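Local coordinates for CRISPR-associated endonuclease Cas3-HD (Methanocaldococcus jannaschii, PDB 3S4L), which cleaves single-stranded DNA, in a magnesium-dependent way, and single-stranded RNA as the HD-domain nuclease of CRISPR interference in an archaeon, at residues H20-V25 and I63-D67; W28-K32 and D56-K60; L43-I48 and D109-I115; V94-Y100 and D183-F187; L118-H123 and V208-L212. All coordinates share one frame; numbering follows the deposited sequence.

Contact 1 of 5, residues H20-V25 and I63-D67; sequences HVNDMV and IKLHD. With CA (calcium ion), chain C.
Met24 of helix 17-31 meets 63-67 through its CB, its SD and its CE. CB lies 3.9 Å from CG2 of Ile63. With CG anti to the carbonyl carbon (chi1 -82°), the chain runs straight through CG toward the turn at the end of the other segment, where SD meets CE1 of His66 at 3.7 Å. The sulfur stands at the ring edge, 86° off the normal, a Met-aromatic contact made in the imidazole plane; the chain then bends about the CG-SD bond, and CE comes 3.9 Å from NE2 of His66. That NE2 is buried without a polar partner in the model, whereas ND1 is turned back to the carbonyl of Leu62 and, weakly, to O of Ile63, which fixes the ring's rotation. The next residue, Val25, sets CG2 3.8 Å from Ile63 CG2, and one turn back Val21 CG1 packs 3.7 Å from CG of Lys64, their side chains crossing near a right angle. Asp67 binds calcium through OD2 at 2.3 Å, while OD1 accepts from a metal-bound water at 2.6 Å. His91, His123 and His124 complete the protein ligands, and the consecutive His66-Asp67 pair is the signature that gives the HD phosphohydrolase superfamily its name.

Contact 2 of 5, residues W28-K32 and D56-K60; sequences WERIK and DEFMK
NZ of Lys32 is gripped by two carboxylates: it donates to OD2 of Asp56 at 2.8 Å, a salt bridge across the contact, and forms weaker bonds to both oxygens of Glu29, of which OE2 is 3.0 Å from NZ. The Asp56 oxygen is met on its syn side, 24° out of the carboxylate plane. The other oxygen of Asp56, OD1, takes the indole N-H of Trp28, with NE1 to OD1 2.7 Å and an N-H...O angle of 157°, close to the ring plane. Both Asp56 oxygens are thus engaged, which holds the carboxylate in place. The carboxylates of Glu29 and Asp56 come within 4.5 Å (OE2 to OD2), a like-charge approach that the Lys32 ammonium between them probably offsets. These bonds join the end of helix 17-31 to helix 52-65 within the mainly helical HD domain, and helices 36-43 and 204-215 also press on Trp28, through Ile39 and Pro214. With CG anti to the backbone N (chi1 168°), Trp28 carries its indole toward 56-60, where its CZ2 is 3.4 Å from CB of Met59 and its CD1 3.9 Å from CG of Lys60, both side chains crossing the indole at about a right angle.

Contact 3 of 5, residues L43-I48 and D109-I115; sequences LEALNI and DKNLAFI
Ile48 and Leu43 supply most of the apolar contact with helix 110-121. CD1 of Ile48 rests against the first turn of that helix, 3.7 Å from N of Leu112 and 4.0 Å from CB of Asn111, while CG2 of Ile48 turns to Leu112 CD1. The two branches thus take different partners on the first turn: CG1 is anti to the carbonyl carbon (chi1 -57°) and CG2 anti to the backbone N. Leu43 brings CD2 to within 3.8 Å of CD1 of Ile115, and Leu112 CD1 fits beside both Leu43 methyls, those two side chains crossing at about a right angle. Leu46 adds a third approach, CD1 to Ile115 CD1 at 3.9 Å. This packing seats the end of helix 36-43 and the loop that follows it against the N-terminal end of helix 110-121 in the helical HD domain; Ile207 of helix 204-215 touches Leu43, Leu46 and Ile115.

Polar bonds act within each segment. Asp109 is the N-cap: its OD1 accepts from N of Leu112 at 2.9 Å, with an N-H...O angle of 165° and the donor 59° out of the carboxylate plane. At the end of helix 36-43, O of Leu43 accepts from the backbone nitrogens of Leu46 and Ile48.

Contact 4 of 5, residues V94-Y100 and D183-F187; sequences VSAYYTY and DIIRF
The ring of Tyr97 is met from two directions by helix 181-197. Over one face stands CG1 of Ile184, 3.8 Å from the ring centroid and 8° off the normal, an almost vertical CH-pi contact. At the edge, near the ring plane, CB of Phe187 lies 3.6 Å from CD1 of Tyr97. The phenyl ring of Phe187 turns so that the Tyr97 edge points at its face: the planes stand at 82° with centroids 5.7 Å apart, an offset edge-to-face pair. Phe187 also advances onto Tyr100. Its CE1 is placed over one face of the Tyr100 ring, toward the rim, and its CZ reaches CB of Tyr100 at 3.4 Å. The pairing of those two rings is oblique. With CG anti to the backbone N, Phe187 extends from its helix to lie against both Tyr97 and Tyr100, completing a three-ring aromatic cluster. The Val94 end of the interface is aliphatic, CG2 of Val94 lying 4.4 Å from CG2 of Ile184, with Leu149 and Phe152 touching both residues.

The segment axes approach to 9.7 Å at 85°, so the helices cross almost perpendicularly and aromatic side chains bridge the separation. The arrangement is that of helix 181-197 packed nearly at right angles across helix 91-107, which carries the metal ligand His91, in the helical HD domain.

Contact 5 of 5, residues L118-H123 and V208-L212; sequences LTVMLH and VGTLL. With CA (calcium ion), chain C.
Thr119 projects between Leu211 and Leu212, its two branches parting toward different partners. OG1, anti to the carbonyl carbon (chi1 -62°), lies against Leu211 CD1 at 3.5 Å, although its hydrogen bond goes to the carbonyl of Ile115 in its own helix; CG2, anti to the backbone N, meets Leu212 CD1 at 3.6 Å. Thr119 crosses Leu211 at about a right angle, but it and Leu212 slide past each other in opposite directions. Leu212 CD1 reaches on to CA of His123, 3.7 Å away. Val208 divides its methyls: CG2 faces Leu118 CD2 at 4.1 Å, the side chains again near a right angle, and CG1 lies near Thr119 CA and Leu122 CD2.

Beyond CB, the His123 side chain leads away from this packing. ND1 donates to O of Val120, in the carbonyl plane and on a lone pair, which probably helps orient NE2 to bind calcium at 2.4 Å. Asp67, His91 and His124 complete the protein ligands, the arrangement being the metal site of an HD nuclease.

From the N terminus, helix 17-31 enters contact 1 and then contact 2. Contact 2 closes first, when the chain returns along helix 52-65, and the longer loop of contact 1 encloses it. Contact 3 opens at 43-48, between the two arms of each of these, and closes only at helix 110-121, so it crosses both. Contact 4 starts on helix 91-107 before contact 3 has closed, and contact 5 starts on helix 110-121 before contact 4 ends at helix 181-197; contact 4 thus crosses contacts 3 and 5. Helix 204-215 closes contact 5. Contacts 1 and 5 meet at one calcium, and Ser95 of contact 4 bonds to the His66 carbonyl, tying N-terminal and C-terminal helices around the site.

Contact 1 of 5, residues H20-V25 and I63-D67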
# COMPACT_ATOMS: atom_id res chain seq x y z
N HIS A 20 6.50 3.33 13.66
CA HIS A 20 7.24 2.81 12.52
C HIS A 20 7.04 3.68 11.26
O HIS A 20 7.98 3.93 10.51
CB HIS A 20 6.82 1.36 12.25
CG HIS A 20 7.48 0.76 11.04
ND1 HIS A 20 8.83 0.86 10.80
CD2 HIS A 20 6.97 0.03 10.02
CE1 HIS A 20 9.12 0.24 9.67
NE2 HIS A 20 8.01 -0.28 9.18
N VAL A 21 5.81 4.12 11.03
CA VAL A 21 5.52 4.93 9.87
C VAL A 21 6.22 6.29 9.99
O VAL A 21 6.80 6.79 9.02
CB VAL A 21 3.99 5.12 9.69
CG1 VAL A 21 3.70 6.33 8.82
CG2 VAL A 21 3.34 3.84 9.11
N ASN A 22 6.18 6.87 11.19
CA ASN A 22 6.79 8.17 11.45
C ASN A 22 8.31 8.14 11.27
O ASN A 22 8.93 9.14 10.89
CB ASN A 22 6.44 8.67 12.86
CG ASN A 22 5.00 9.14 12.96
OD1 ASN A 22 4.40 9.56 11.97
ND2 ASN A 22 4.44 9.09 14.17
N ASP A 23 8.91 6.99 11.54
CA ASP A 23 10.34 6.82 11.34
C ASP A 23 10.68 6.71 9.84
O ASP A 23 11.72 7.19 9.40
CB ASP A 23 10.89 5.63 12.14
CG ASP A 23 11.15 5.97 13.61
OD1 ASP A 23 10.62 6.99 14.11
OD2 ASP A 23 11.89 5.21 14.27
N MET A 24 9.80 6.10 9.07
CA MET A 24 10.01 5.98 7.64
C MET A 24 9.80 7.33 6.93
O MET A 24 10.46 7.64 5.95
CB MET A 24 9.07 4.91 7.06
CG MET A 24 9.55 3.47 7.22
SD MET A 24 8.36 2.30 6.54
CE MET A 24 9.45 1.13 5.73
N VAL A 25 8.84 8.10 7.43
CA VAL A 25 8.55 9.41 6.87
C VAL A 25 9.70 10.37 7.15
O VAL A 25 10.20 11.05 6.25
CB VAL A 25 7.24 9.99 7.46
CG1 VAL A 25 7.12 11.47 7.15
CG2 VAL A 25 6.04 9.22 6.95
N ILE A 63 4.23 5.57 1.58
CA ILE A 63 5.04 5.30 2.74
C ILE A 63 4.10 5.02 3.90
O ILE A 63 4.25 4.03 4.61
CB ILE A 63 5.99 6.48 3.03
CG1 ILE A 63 7.11 6.52 1.98
CG2 ILE A 63 6.60 6.37 4.44
CD1 ILE A 63 7.83 7.84 1.89
N LYS A 64 3.10 5.87 4.08
CA LYS A 64 2.25 5.72 5.25
C LYS A 64 1.30 4.52 5.16
O LYS A 64 0.92 3.94 6.17
CB LYS A 64 1.47 7.01 5.50
CG LYS A 64 2.35 8.19 5.94
CD LYS A 64 1.55 9.48 5.96
CE LYS A 64 2.31 10.61 6.64
NZ LYS A 64 1.58 11.91 6.50
N LEU A 65 0.92 4.15 3.95
CA LEU A 65 -0.15 3.19 3.82
C LEU A 65 0.29 1.81 3.36
O LEU A 65 -0.51 0.87 3.37
CB LEU A 65 -1.22 3.74 2.87
CG LEU A 65 -1.98 4.98 3.33
CD1 LEU A 65 -3.01 5.37 2.27
CD2 LEU A 65 -2.67 4.74 4.69
N HIS A 66 1.55 1.65 2.95
CA HIS A 66 1.90 0.37 2.35
C HIS A 66 1.76 -0.81 3.33
O HIS A 66 1.55 -1.94 2.91
CB HIS A 66 3.25 0.41 1.64
CG HIS A 66 4.42 0.46 2.57
ND1 HIS A 66 4.81 1.62 3.20
CD2 HIS A 66 5.29 -0.50 2.97
CE1 HIS A 66 5.87 1.37 3.95
NE2 HIS A 66 6.18 0.09 3.82
N ASP A 67 1.87 -0.54 4.63
CA ASP A 67 1.64 -1.57 5.64
C ASP A 67 0.37 -1.40 6.44
O ASP A 67 0.24 -2.00 7.52
CB ASP A 67 2.83 -1.65 6.60
CG ASP A 67 4.00 -2.43 6.01
OD1 ASP A 67 5.14 -2.24 6.49
OD2 ASP A 67 3.74 -3.22 5.08
CA CA C . 4.85 -4.97 4.17
O HOH W 1 6.51 -3.41 4.62
O HOH W 2 6.16 -5.61 6.59

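Contact 2 of 5, residues W28-K32 and D56-K60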
# COMPACT_ATOMS: atom_id res chain seq x y z
N TRP A 28 12.32 9.72 4.95
CA TRP A 28 12.02 10.10 3.57
C TRP A 28 12.49 11.53 3.33
O TRP A 28 13.13 11.82 2.31
CB TRP A 28 10.52 9.95 3.27
CG TRP A 28 10.03 10.57 1.97
CD1 TRP A 28 9.14 11.61 1.85
CD2 TRP A 28 10.38 10.18 0.63
NE1 TRP A 28 8.92 11.89 0.51
CE2 TRP A 28 9.67 11.03 -0.25
CE3 TRP A 28 11.23 9.21 0.09
CZ2 TRP A 28 9.78 10.93 -1.65
CZ3 TRP A 28 11.34 9.10 -1.29
CH2 TRP A 28 10.63 9.97 -2.14
N GLU A 29 12.17 12.41 4.27
CA GLU A 29 12.63 13.78 4.23
C GLU A 29 14.14 13.90 4.00
O GLU A 29 14.60 14.85 3.37
CB GLU A 29 12.26 14.50 5.53
CG GLU A 29 10.81 14.97 5.60
CD GLU A 29 10.49 16.08 4.60
OE1 GLU A 29 11.40 16.86 4.24
OE2 GLU A 29 9.32 16.16 4.17
N ARG A 30 14.90 12.93 4.50
CA ARG A 30 16.36 13.02 4.41
C ARG A 30 16.88 12.60 3.04
O ARG A 30 17.95 13.04 2.61
CB ARG A 30 17.04 12.23 5.55
CG ARG A 30 16.60 12.66 6.95
CD ARG A 30 17.41 11.99 8.06
NE ARG A 30 16.64 11.85 9.30
CZ ARG A 30 16.08 10.72 9.73
NH1 ARG A 30 16.21 9.60 9.02
NH2 ARG A 30 15.38 10.70 10.86
N ILE A 31 16.13 11.78 2.33
CA ILE A 31 16.61 11.29 1.04
C ILE A 31 15.81 11.73 -0.21
O ILE A 31 16.30 11.59 -1.34
CB ILE A 31 16.70 9.76 1.05
CG1 ILE A 31 15.31 9.15 1.19
CG2 ILE A 31 17.62 9.28 2.17
CD1 ILE A 31 15.30 7.65 1.01
N LYS A 32 14.61 12.27 -0.02
CA LYS A 32 13.67 12.44 -1.13
C LYS A 32 14.25 13.18 -2.34
O LYS A 32 13.97 12.81 -3.49
CB LYS A 32 12.35 13.09 -0.65
CG LYS A 32 12.50 14.44 0.05
CD LYS A 32 11.16 15.06 0.45
CE LYS A 32 11.40 16.38 1.17
NZ LYS A 32 10.14 17.14 1.43
N ASP A 56 5.91 14.32 -3.97
CA ASP A 56 6.33 14.14 -2.59
C ASP A 56 5.16 13.65 -1.74
O ASP A 56 5.26 12.64 -1.03
CB ASP A 56 6.90 15.48 -2.06
CG ASP A 56 7.59 15.34 -0.70
OD1 ASP A 56 7.79 14.20 -0.24
OD2 ASP A 56 7.96 16.38 -0.11
N GLU A 57 4.05 14.37 -1.81
CA GLU A 57 2.83 13.98 -1.11
C GLU A 57 2.43 12.56 -1.49
O GLU A 57 2.05 11.77 -0.63
CB GLU A 57 1.68 14.92 -1.46
CG GLU A 57 1.92 16.36 -1.09
CD GLU A 57 0.94 17.30 -1.76
OE1 GLU A 57 -0.22 16.88 -1.98
OE2 GLU A 57 1.33 18.45 -2.08
N PHE A 58 2.49 12.27 -2.79
CA PHE A 58 2.13 10.95 -3.30
C PHE A 58 3.00 9.88 -2.65
O PHE A 58 2.49 8.88 -2.14
CB PHE A 58 2.22 10.94 -4.84
CG PHE A 58 2.17 9.56 -5.46
CD1 PHE A 58 0.95 8.90 -5.62
CD2 PHE A 58 3.33 8.94 -5.92
CE1 PHE A 58 0.89 7.64 -6.22
CE2 PHE A 58 3.28 7.67 -6.50
CZ PHE A 58 2.06 7.02 -6.66
N MET A 59 4.31 10.11 -2.61
CA MET A 59 5.24 9.16 -2.00
C MET A 59 4.98 8.97 -0.51
O MET A 59 5.05 7.84 -0.01
CB MET A 59 6.69 9.57 -2.25
CG MET A 59 7.12 9.37 -3.69
SD MET A 59 6.86 7.66 -4.25
CE MET A 59 7.87 6.81 -3.05
N LYS A 60 4.70 10.06 0.20
CA LYS A 60 4.40 10.00 1.62
C LYS A 60 3.18 9.12 1.90
O LYS A 60 3.07 8.49 2.96
CB LYS A 60 4.11 11.39 2.19
CG LYS A 60 5.32 12.29 2.39
CD LYS A 60 4.86 13.61 3.01
CE LYS A 60 5.73 14.78 2.61
NZ LYS A 60 5.09 16.06 3.02

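Contact 3 of 5, residues L43-I48 and D109-I115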
# COMPACT_ATOMS: atom_id res chain seq x y z
N LEU A 43 6.44 8.77 -13.65
CA LEU A 43 5.01 9.07 -13.73
C LEU A 43 4.66 9.76 -15.04
O LEU A 43 3.58 9.58 -15.59
CB LEU A 43 4.56 9.96 -12.57
CG LEU A 43 4.47 9.26 -11.22
CD1 LEU A 43 4.05 10.24 -10.14
CD2 LEU A 43 3.51 8.06 -11.30
N GLU A 44 5.61 10.53 -15.55
CA GLU A 44 5.40 11.34 -16.74
C GLU A 44 5.47 10.47 -17.98
O GLU A 44 5.06 10.89 -19.08
CB GLU A 44 6.46 12.45 -16.79
CG GLU A 44 6.10 13.65 -17.64
CD GLU A 44 6.93 14.88 -17.28
OE1 GLU A 44 8.14 14.90 -17.59
OE2 GLU A 44 6.36 15.81 -16.67
N ALA A 45 5.99 9.26 -17.81
CA ALA A 45 6.10 8.32 -18.91
C ALA A 45 4.88 7.40 -18.91
O ALA A 45 4.78 6.48 -19.72
CB ALA A 45 7.39 7.52 -18.79
N LEU A 46 3.97 7.66 -17.98
CA LEU A 46 2.64 7.06 -18.00
C LEU A 46 1.61 8.17 -18.22
O LEU A 46 0.44 8.04 -17.87
CB LEU A 46 2.35 6.35 -16.68
CG LEU A 46 3.32 5.25 -16.24
CD1 LEU A 46 2.72 4.44 -15.11
CD2 LEU A 46 3.68 4.36 -17.40
N ASN A 47 2.08 9.27 -18.81
CA ASN A 47 1.28 10.49 -18.98
C ASN A 47 0.55 10.95 -17.71
O ASN A 47 -0.59 11.41 -17.75
CB ASN A 47 0.27 10.36 -20.13
CG ASN A 47 -0.18 11.71 -20.66
OD1 ASN A 47 0.62 12.66 -20.76
ND2 ASN A 47 -1.45 11.81 -21.01
N ILE A 48 1.21 10.81 -16.58
CA ILE A 48 0.69 11.34 -15.33
C ILE A 48 1.56 12.55 -14.96
O ILE A 48 2.77 12.40 -14.77
CB ILE A 48 0.75 10.29 -14.22
CG1 ILE A 48 -0.04 9.04 -14.65
CG2 ILE A 48 0.20 10.86 -12.94
CD1 ILE A 48 -0.13 7.99 -13.56
N ASP A 109 -7.14 11.11 -9.80
CA ASP A 109 -6.54 10.55 -11.03
C ASP A 109 -6.50 9.02 -10.94
O ASP A 109 -5.61 8.44 -10.31
CB ASP A 109 -5.11 11.11 -11.25
CG ASP A 109 -4.44 10.55 -12.52
OD1 ASP A 109 -4.62 9.36 -12.83
OD2 ASP A 109 -3.72 11.31 -13.22
N LYS A 110 -7.48 8.36 -11.56
CA LYS A 110 -7.58 6.90 -11.49
C LYS A 110 -6.28 6.16 -11.84
O LYS A 110 -5.97 5.15 -11.23
CB LYS A 110 -8.73 6.37 -12.37
CG LYS A 110 -10.13 6.52 -11.77
CD LYS A 110 -11.24 5.87 -12.65
CE LYS A 110 -11.86 6.87 -13.64
NZ LYS A 110 -13.29 6.55 -14.02
N ASN A 111 -5.54 6.64 -12.84
CA ASN A 111 -4.28 5.97 -13.19
C ASN A 111 -3.22 6.08 -12.07
O ASN A 111 -2.54 5.11 -11.76
CB ASN A 111 -3.74 6.45 -14.54
CG ASN A 111 -4.61 6.01 -15.71
OD1 ASN A 111 -5.66 5.40 -15.52
ND2 ASN A 111 -4.18 6.34 -16.93
N LEU A 112 -3.10 7.26 -11.47
CA LEU A 112 -2.16 7.46 -10.37
C LEU A 112 -2.51 6.56 -9.18
O LEU A 112 -1.65 5.87 -8.63
CB LEU A 112 -2.13 8.94 -9.95
CG LEU A 112 -1.15 9.34 -8.84
CD1 LEU A 112 0.31 9.06 -9.25
CD2 LEU A 112 -1.34 10.81 -8.50
N ALA A 113 -3.79 6.54 -8.80
CA ALA A 113 -4.26 5.70 -7.70
C ALA A 113 -4.02 4.21 -8.00
O ALA A 113 -3.59 3.43 -7.14
CB ALA A 113 -5.73 5.96 -7.45
N PHE A 114 -4.30 3.81 -9.24
CA PHE A 114 -4.02 2.44 -9.63
C PHE A 114 -2.54 2.14 -9.48
O PHE A 114 -2.16 1.14 -8.86
CB PHE A 114 -4.46 2.16 -11.07
CG PHE A 114 -4.05 0.79 -11.58
CD1 PHE A 114 -2.91 0.64 -12.36
CD2 PHE A 114 -4.80 -0.33 -11.27
CE1 PHE A 114 -2.53 -0.63 -12.83
CE2 PHE A 114 -4.42 -1.60 -11.73
CZ PHE A 114 -3.28 -1.74 -12.51
N ILE A 115 -1.69 2.99 -10.04
CA ILE A 115 -0.27 2.70 -10.03
C ILE A 115 0.30 2.71 -8.60
O ILE A 115 1.21 1.96 -8.28
CB ILE A 115 0.54 3.67 -10.86
CG1 ILE A 115 1.99 3.25 -10.83
CG2 ILE A 115 0.52 5.04 -10.24
CD1 ILE A 115 2.90 4.36 -11.17

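Contact 4 of 5, residues V94-Y100 and D183-F187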
# COMPACT_ATOMS: atom_id res chain seq x y z
N VAL A 94 -4.58 -5.96 1.24
CA VAL A 94 -5.45 -5.08 2.00
C VAL A 94 -4.93 -3.65 2.01
O VAL A 94 -5.71 -2.71 1.95
CB VAL A 94 -5.60 -5.56 3.45
CG1 VAL A 94 -6.32 -4.49 4.28
CG2 VAL A 94 -6.33 -6.89 3.47
N SER A 95 -3.60 -3.49 2.07
CA SER A 95 -2.99 -2.16 1.91
C SER A 95 -3.34 -1.53 0.54
O SER A 95 -3.73 -0.36 0.47
CB SER A 95 -1.46 -2.22 2.05
OG SER A 95 -1.03 -2.67 3.33
N ALA A 96 -3.19 -2.32 -0.52
CA ALA A 96 -3.47 -1.85 -1.88
C ALA A 96 -4.88 -1.29 -2.01
O ALA A 96 -5.10 -0.28 -2.69
CB ALA A 96 -3.24 -2.96 -2.91
N TYR A 97 -5.82 -1.96 -1.36
CA TYR A 97 -7.23 -1.54 -1.39
C TYR A 97 -7.40 -0.16 -0.78
O TYR A 97 -7.95 0.72 -1.42
CB TYR A 97 -8.12 -2.55 -0.67
CG TYR A 97 -9.57 -2.11 -0.48
CD1 TYR A 97 -10.54 -2.39 -1.45
CD2 TYR A 97 -9.98 -1.46 0.68
CE1 TYR A 97 -11.88 -2.02 -1.27
CE2 TYR A 97 -11.32 -1.07 0.86
CZ TYR A 97 -12.26 -1.35 -0.12
OH TYR A 97 -13.57 -0.97 0.06
N TYR A 98 -6.91 0.04 0.44
CA TYR A 98 -7.06 1.35 1.07
C TYR A 98 -6.23 2.44 0.37
O TYR A 98 -6.63 3.61 0.29
CB TYR A 98 -6.74 1.31 2.56
CG TYR A 98 -7.82 0.64 3.35
CD1 TYR A 98 -9.03 1.28 3.58
CD2 TYR A 98 -7.64 -0.65 3.84
CE1 TYR A 98 -10.05 0.65 4.29
CE2 TYR A 98 -8.64 -1.29 4.57
CZ TYR A 98 -9.84 -0.63 4.78
OH TYR A 98 -10.81 -1.26 5.50
N THR A 99 -5.07 2.04 -0.13
CA THR A 99 -4.19 2.99 -0.80
C THR A 99 -4.90 3.53 -2.01
O THR A 99 -4.89 4.74 -2.27
CB THR A 99 -2.86 2.33 -1.21
OG1 THR A 99 -2.13 1.96 -0.03
CG2 THR A 99 -2.02 3.29 -2.05
N TYR A 100 -5.52 2.64 -2.77
CA TYR A 100 -6.18 3.06 -3.98
C TYR A 100 -7.26 4.11 -3.69
O TYR A 100 -7.29 5.16 -4.33
CB TYR A 100 -6.80 1.87 -4.70
CG TYR A 100 -7.58 2.32 -5.90
CD1 TYR A 100 -8.94 2.58 -5.82
CD2 TYR A 100 -6.94 2.53 -7.12
CE1 TYR A 100 -9.66 3.02 -6.95
CE2 TYR A 100 -7.64 2.97 -8.24
CZ TYR A 100 -9.00 3.21 -8.15
OH TYR A 100 -9.69 3.64 -9.26
N ASP A 183 -15.62 -7.09 -0.70
CA ASP A 183 -15.27 -5.87 -1.41
C ASP A 183 -13.77 -5.77 -1.70
O ASP A 183 -13.38 -5.34 -2.78
CB ASP A 183 -15.75 -4.65 -0.63
CG ASP A 183 -17.26 -4.63 -0.46
OD1 ASP A 183 -17.96 -4.37 -1.46
OD2 ASP A 183 -17.74 -4.87 0.67
N ILE A 184 -12.95 -6.20 -0.75
CA ILE A 184 -11.49 -6.16 -0.93
C ILE A 184 -11.06 -7.21 -1.95
O ILE A 184 -10.21 -6.96 -2.81
CB ILE A 184 -10.73 -6.30 0.42
CG1 ILE A 184 -11.09 -5.11 1.32
CG2 ILE A 184 -9.21 -6.36 0.20
CD1 ILE A 184 -10.45 -5.13 2.72
N ILE A 185 -11.67 -8.39 -1.86
CA ILE A 185 -11.47 -9.46 -2.84
C ILE A 185 -11.78 -8.97 -4.25
O ILE A 185 -10.97 -9.13 -5.18
CB ILE A 185 -12.33 -10.69 -2.47
CG1 ILE A 185 -11.73 -11.43 -1.27
CG2 ILE A 185 -12.54 -11.63 -3.68
CD1 ILE A 185 -12.64 -12.53 -0.70
N ARG A 186 -12.95 -8.36 -4.43
CA ARG A 186 -13.38 -7.87 -5.73
C ARG A 186 -12.38 -6.85 -6.26
O ARG A 186 -11.97 -6.91 -7.42
CB ARG A 186 -14.76 -7.21 -5.62
CG ARG A 186 -15.86 -7.93 -6.35
CD ARG A 186 -17.20 -7.21 -6.19
NE ARG A 186 -17.63 -7.15 -4.80
CZ ARG A 186 -18.27 -8.13 -4.17
NH1 ARG A 186 -18.57 -9.25 -4.82
NH2 ARG A 186 -18.61 -7.99 -2.89
N PHE A 187 -12.00 -5.90 -5.40
CA PHE A 187 -11.01 -4.91 -5.81
C PHE A 187 -9.70 -5.55 -6.24
O PHE A 187 -9.17 -5.23 -7.31
CB PHE A 187 -10.71 -3.89 -4.71
CG PHE A 187 -9.60 -2.95 -5.08
CD1 PHE A 187 -9.82 -1.90 -5.95
CD2 PHE A 187 -8.32 -3.16 -4.61
CE1 PHE A 187 -8.79 -1.06 -6.32
CE2 PHE A 187 -7.30 -2.32 -4.97
CZ PHE A 187 -7.53 -1.27 -5.83

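Contact 5 of 5, residues L118-H123 and V208-L212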
# COMPACT_ATOMS: atom_id res chain seq x y z
N LEU A 118 -0.96 -0.58 -6.90
CA LEU A 118 -0.21 -1.70 -7.45
C LEU A 118 1.20 -1.77 -6.85
O LEU A 118 1.71 -2.84 -6.57
CB LEU A 118 -0.11 -1.57 -8.97
CG LEU A 118 0.57 -2.71 -9.73
CD1 LEU A 118 -0.10 -4.05 -9.39
CD2 LEU A 118 0.52 -2.44 -11.22
N THR A 119 1.81 -0.61 -6.65
CA THR A 119 3.13 -0.57 -6.04
C THR A 119 3.04 -1.14 -4.64
O THR A 119 3.88 -1.95 -4.21
CB THR A 119 3.64 0.88 -5.97
OG1 THR A 119 3.76 1.41 -7.29
CG2 THR A 119 4.99 0.94 -5.28
N VAL A 120 2.00 -0.72 -3.92
CA VAL A 120 1.74 -1.18 -2.58
C VAL A 120 1.41 -2.69 -2.55
O VAL A 120 1.82 -3.41 -1.63
CB VAL A 120 0.59 -0.38 -1.95
CG1 VAL A 120 -0.03 -1.18 -0.81
CG2 VAL A 120 1.10 0.99 -1.47
N MET A 121 0.67 -3.16 -3.55
CA MET A 121 0.29 -4.56 -3.65
C MET A 121 1.53 -5.41 -3.93
O MET A 121 1.56 -6.61 -3.67
CB MET A 121 -0.74 -4.75 -4.77
CG MET A 121 -1.58 -6.04 -4.67
SD MET A 121 -2.47 -6.40 -6.19
CE MET A 121 -3.92 -5.38 -6.00
N LEU A 122 2.56 -4.77 -4.44
CA LEU A 122 3.75 -5.49 -4.84
C LEU A 122 4.96 -5.05 -4.01
O LEU A 122 6.09 -5.30 -4.40
CB LEU A 122 4.03 -5.23 -6.34
CG LEU A 122 3.35 -6.10 -7.41
CD1 LEU A 122 1.89 -6.40 -7.10
CD2 LEU A 122 3.47 -5.46 -8.80
N HIS A 123 4.74 -4.41 -2.86
CA HIS A 123 5.89 -3.86 -2.13
C HIS A 123 6.74 -4.93 -1.47
O HIS A 123 7.77 -4.62 -0.87
CB HIS A 123 5.50 -2.75 -1.14
CG HIS A 123 4.83 -3.24 0.10
ND1 HIS A 123 3.46 -3.24 0.25
CD2 HIS A 123 5.34 -3.73 1.26
CE1 HIS A 123 3.15 -3.70 1.45
NE2 HIS A 123 4.27 -4.02 2.08
N VAL A 208 6.59 0.85 -11.39
CA VAL A 208 6.44 0.23 -10.08
C VAL A 208 7.80 0.05 -9.43
O VAL A 208 7.99 0.34 -8.25
CB VAL A 208 5.79 -1.17 -10.19
CG1 VAL A 208 5.86 -1.89 -8.84
CG2 VAL A 208 4.38 -1.07 -10.69
N GLY A 209 8.75 -0.45 -10.22
CA GLY A 209 10.12 -0.63 -9.75
C GLY A 209 10.71 0.67 -9.26
O GLY A 209 11.41 0.70 -8.25
N THR A 210 10.40 1.77 -9.96
CA THR A 210 10.88 3.10 -9.57
C THR A 210 10.24 3.60 -8.27
O THR A 210 10.92 4.16 -7.41
CB THR A 210 10.58 4.14 -10.69
OG1 THR A 210 11.06 3.65 -11.95
CG2 THR A 210 11.22 5.49 -10.39
N LEU A 211 8.93 3.43 -8.13
CA LEU A 211 8.26 3.90 -6.92
C LEU A 211 8.68 3.04 -5.73
O LEU A 211 8.76 3.53 -4.60
CB LEU A 211 6.73 3.89 -7.09
CG LEU A 211 6.16 4.67 -8.28
CD1 LEU A 211 4.63 4.67 -8.27
CD2 LEU A 211 6.67 6.08 -8.29
N LEU A 212 8.96 1.77 -5.99
CA LEU A 212 9.37 0.83 -4.95
C LEU A 212 10.65 1.22 -4.16
O LEU A 212 10.66 1.16 -2.92
CB LEU A 212 9.54 -0.56 -5.56
CG LEU A 212 8.67 -1.71 -5.04
CD1 LEU A 212 7.62 -1.18 -4.07
CD2 LEU A 212 8.03 -2.50 -6.20
CA CA C . 4.85 -4.97 4.17
O HOH W 2 6.16 -5.61 6.59
O HOH W 1 6.51 -3.41 4.62